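Local coordinates for protein CocE/NonD family hydrolase (Staphylococcus aureus, PDB 3IB3) that probably hydrolyses ester or amide bonds as a serine hydrolase with an alpha/beta-hydrolase fold, related to cocaine esterases and X-Pro dipeptidyl-peptidases, at residues M409-W414 / V492-L497. Residues are numbered along the deposited sequence; the frame is centred on the assembly and turned at random.
Sequences MNLKLW and VEIELL
Strands 409-414 and 492-497 run antiparallel, 155° between their directions, with L411 and I494 facing each other as a hydrogen-bonded pair (I494 N to L411 O 2.7 Å, L411 N to I494 O 3.0 Å). L413 and V492 form a second such pair with bonds in both directions, while at M409 the pairing is carried by L496 N on M409 O. The intervening non-hydrogen-bonded pairs, N410 with E495 and K412 with E493, put their side chains on the polar face. There the closest side-chain contact is diagonal: N410 ND2 gives a hydrogen bond of 2.9 Å to E493 OE1. The acceptor lies near the plane of the amide, yet the donor reaches it from above the carboxylate, the two planes being turned 41° apart. N410 brings the end of its side chain nearer the neighbouring strand because CG stands opposite the backbone N (chi1 178°); the same ND2 also bonds I471 O, so two acceptors fix its rotation. K412 passes across E493, its CD 4.0 Å from E493 CG, but its NZ stays 5.0 Å from E493 OE2. A water links them, accepting a weak bond from NZ and donating to OE2, and D551 takes NZ in a salt bridge. The apolar face carries M409, L411, L413, V492, I494 and L496. L496 bends CD2 across to L411 CB (3.8 Å), and V492 CG2 meets L413 CB at the same distance. L411, I494 and L496 pack on A427 of strand 424-432, which belongs to another sheet, so this face lines the interior of the C-terminal beta-sandwich. On the far edge of 409-414, N410 and K412 bond the backbone of strand 553-558, making 408-417 an inner strand; E495 OE2 takes a hydrogen bond from Q473 and a salt bridge from R276, at the start of helix 275-284.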
HETATM    1  N   MSE A 409     -16.248  -1.444   1.782  1.00  9.98           N
HETATM    2  CA  MSE A 409     -17.431  -2.181   2.231  1.00 10.66           C
HETATM    3  C   MSE A 409     -17.312  -2.558   3.677  1.00  9.84           C
HETATM    4  O   MSE A 409     -16.215  -2.725   4.199  1.00 12.13           O
HETATM    5  CB  MSE A 409     -17.639  -3.409   1.369  1.00  9.56           C
HETATM    6  CG  MSE A 409     -17.608  -3.083  -0.131  1.00 12.87           C
HETATM    7 SE   MSE A 409     -18.213  -4.600  -1.235  1.00 18.18          SE
HETATM    8  CE  MSE A 409     -16.840  -4.517  -2.710  1.00 13.20           C
ATOM      9  N   ASN A 410     -18.445  -2.710   4.331  1.00  9.79           N
ATOM     10  CA  ASN A 410     -18.520  -3.067   5.740  1.00  8.72           C
ATOM     11  C   ASN A 410     -19.416  -4.296   5.881  1.00  8.47           C
ATOM     12  O   ASN A 410     -20.625  -4.202   5.638  1.00  7.98           O
ATOM     13  CB  ASN A 410     -19.102  -1.901   6.558  1.00  8.27           C
ATOM     14  CG  ASN A 410     -19.244  -2.224   8.056  1.00  9.90           C
ATOM     15  OD1 ASN A 410     -18.830  -3.296   8.529  1.00 14.18           O
ATOM     16  ND2 ASN A 410     -19.796  -1.263   8.830  1.00 11.15           N
ATOM     17  N   LEU A 411     -18.818  -5.439   6.230  1.00  7.86           N
ATOM     18  CA  LEU A 411     -19.577  -6.634   6.580  1.00  7.78           C
ATOM     19  C   LEU A 411     -19.914  -6.626   8.102  1.00  7.97           C
ATOM     20  O   LEU A 411     -19.036  -6.735   8.973  1.00  8.66           O
ATOM     21  CB  LEU A 411     -18.794  -7.883   6.182  1.00  7.57           C
ATOM     22  CG  LEU A 411     -19.475  -9.250   6.349  1.00  6.04           C
ATOM     23  CD1 LEU A 411     -20.817  -9.304   5.622  1.00  4.92           C
ATOM     24  CD2 LEU A 411     -18.535 -10.388   5.888  1.00  5.07           C
ATOM     25  N   LYS A 412     -21.193  -6.480   8.397  1.00  7.85           N
ATOM     26  CA  LYS A 412     -21.713  -6.536   9.769  1.00  7.40           C
ATOM     27  C   LYS A 412     -22.329  -7.946  10.065  1.00  7.50           C
ATOM     28  O   LYS A 412     -23.310  -8.327   9.467  1.00  7.35           O
ATOM     29  CB  LYS A 412     -22.661  -5.359   9.919  1.00  6.87           C
ATOM     30  CG  LYS A 412     -23.741  -5.417  10.966  1.00  9.04           C
ATOM     31  CD  LYS A 412     -23.228  -5.544  12.362  1.00 11.75           C
ATOM     32  CE  LYS A 412     -24.413  -5.651  13.296  1.00 12.89           C
ATOM     33  NZ  LYS A 412     -25.282  -4.453  13.248  1.00 12.62           N
ATOM     34  N   LEU A 413     -21.730  -8.699  10.991  1.00  7.88           N
ATOM     35  CA  LEU A 413     -22.157 -10.091  11.318  1.00  7.71           C
ATOM     36  C   LEU A 413     -22.502 -10.193  12.791  1.00  8.59           C
ATOM     37  O   LEU A 413     -21.951  -9.448  13.612  1.00  9.45           O
ATOM     38  CB  LEU A 413     -21.039 -11.095  11.001  1.00  6.94           C
ATOM     39  CG  LEU A 413     -20.451 -11.174   9.563  1.00  5.92           C
ATOM     40  CD1 LEU A 413     -19.378 -12.295   9.467  1.00  2.50           C
ATOM     41  CD2 LEU A 413     -21.588 -11.389   8.561  1.00  2.37           C
ATOM     42  N   TRP A 414     -23.443 -11.072  13.131  1.00  9.88           N
ATOM     43  CA  TRP A 414     -23.601 -11.594  14.500  1.00  9.71           C
ATOM     44  C   TRP A 414     -22.983 -13.023  14.521  1.00 10.29           C
ATOM     45  O   TRP A 414     -23.202 -13.833  13.602  1.00 10.47           O
ATOM     46  CB  TRP A 414     -25.066 -11.602  14.955  1.00  9.31           C
ATOM     47  CG  TRP A 414     -25.671 -10.231  15.024  1.00 11.20           C
ATOM     48  CD1 TRP A 414     -26.192  -9.498  13.984  1.00 13.28           C
ATOM     49  CD2 TRP A 414     -25.808  -9.409  16.196  1.00 13.29           C
ATOM     50  NE1 TRP A 414     -26.640  -8.266  14.450  1.00 13.68           N
ATOM     51  CE2 TRP A 414     -26.425  -8.195  15.798  1.00 13.85           C
ATOM     52  CE3 TRP A 414     -25.496  -9.593  17.546  1.00 14.00           C
ATOM     53  CZ2 TRP A 414     -26.723  -7.158  16.711  1.00 14.42           C
ATOM     54  CZ3 TRP A 414     -25.788  -8.558  18.462  1.00 16.15           C
ATOM     55  CH2 TRP A 414     -26.402  -7.361  18.029  1.00 15.97           C
ATOM     56  N   VAL A 492     -20.103  -7.970  15.087  1.00 10.19           N
ATOM     57  CA  VAL A 492     -18.806  -7.501  14.551  1.00 10.19           C
ATOM     58  C   VAL A 492     -19.060  -6.720  13.264  1.00 10.73           C
ATOM     59  O   VAL A 492     -20.062  -6.959  12.534  1.00 10.95           O
ATOM     60  CB  VAL A 492     -17.791  -8.686  14.305  1.00  9.96           C
ATOM     61  CG1 VAL A 492     -17.569  -9.485  15.621  1.00  8.34           C
ATOM     62  CG2 VAL A 492     -18.280  -9.641  13.179  1.00  8.87           C
ATOM     63  N   GLU A 493     -18.167  -5.774  12.998  1.00 10.20           N
ATOM     64  CA  GLU A 493     -18.144  -5.070  11.756  1.00 10.69           C
ATOM     65  C   GLU A 493     -16.753  -5.263  11.183  1.00 11.06           C
ATOM     66  O   GLU A 493     -15.795  -4.910  11.853  1.00 11.53           O
ATOM     67  CB  GLU A 493     -18.476  -3.589  11.963  1.00 10.76           C
ATOM     68  CG  GLU A 493     -19.933  -3.350  12.371  1.00 10.55           C
ATOM     69  CD  GLU A 493     -20.311  -1.865  12.404  1.00 12.27           C
ATOM     70  OE1 GLU A 493     -19.676  -1.031  11.711  1.00 11.90           O
ATOM     71  OE2 GLU A 493     -21.249  -1.519  13.145  1.00 14.46           O
ATOM     72  N   ILE A 494     -16.666  -5.851   9.976  1.00 10.46           N
ATOM     73  CA  ILE A 494     -15.392  -6.164   9.297  1.00  9.82           C
ATOM     74  C   ILE A 494     -15.160  -5.212   8.151  1.00  9.96           C
ATOM     75  O   ILE A 494     -16.055  -5.006   7.322  1.00  8.96           O
ATOM     76  CB  ILE A 494     -15.389  -7.577   8.659  1.00  9.88           C
ATOM     77  CG1 ILE A 494     -15.457  -8.662   9.691  1.00  8.03           C
ATOM     78  CG2 ILE A 494     -14.089  -7.828   7.764  1.00  9.48           C
ATOM     79  CD1 ILE A 494     -15.704 -10.032   9.014  1.00  9.59           C
ATOM     80  N   GLU A 495     -13.956  -4.635   8.118  1.00 10.19           N
ATOM     81  CA  GLU A 495     -13.532  -3.691   7.090  1.00 10.21           C
ATOM     82  C   GLU A 495     -13.087  -4.441   5.870  1.00 10.07           C
ATOM     83  O   GLU A 495     -12.051  -5.076   5.899  1.00 10.48           O
ATOM     84  CB  GLU A 495     -12.335  -2.871   7.613  1.00 10.91           C
ATOM     85  CG  GLU A 495     -11.720  -1.842   6.678  1.00  9.43           C
ATOM     86  CD  GLU A 495     -10.564  -1.089   7.368  1.00 10.48           C
ATOM     87  OE1 GLU A 495     -10.129  -1.536   8.454  1.00 13.90           O
ATOM     88  OE2 GLU A 495     -10.124  -0.052   6.863  1.00  7.49           O
ATOM     89  N   LEU A 496     -13.873  -4.420   4.818  1.00  9.93           N
ATOM     90  CA  LEU A 496     -13.383  -4.911   3.522  1.00 10.32           C
ATOM     91  C   LEU A 496     -12.620  -3.766   2.916  1.00 11.05           C
ATOM     92  O   LEU A 496     -13.124  -2.635   2.883  1.00 11.46           O
ATOM     93  CB  LEU A 496     -14.499  -5.323   2.587  1.00  9.98           C
ATOM     94  CG  LEU A 496     -15.159  -6.703   2.761  1.00 10.51           C
ATOM     95  CD1 LEU A 496     -14.171  -7.884   2.627  1.00  6.09           C
ATOM     96  CD2 LEU A 496     -15.899  -6.742   4.052  1.00  7.36           C
ATOM     97  N   LEU A 497     -11.396  -4.043   2.479  1.00 11.79           N
ATOM     98  CA  LEU A 497     -10.494  -2.976   2.073  1.00 12.44           C
ATOM     99  C   LEU A 497     -10.946  -2.334   0.761  1.00 11.92           C
ATOM    100  O   LEU A 497     -11.697  -2.935  -0.017  1.00 12.06           O
ATOM    101  CB  LEU A 497      -9.042  -3.478   2.009  1.00 12.83           C
ATOM    102  CG  LEU A 497      -8.492  -3.746   3.414  1.00 11.55           C
ATOM    103  CD1 LEU A 497      -7.225  -4.540   3.398  1.00 12.81           C
ATOM    104  CD2 LEU A 497      -8.294  -2.466   4.103  1.00 11.43           C
TER
HETATM  105  O   HOH W   1     -24.386  -1.113  13.300  1.00 21.14           O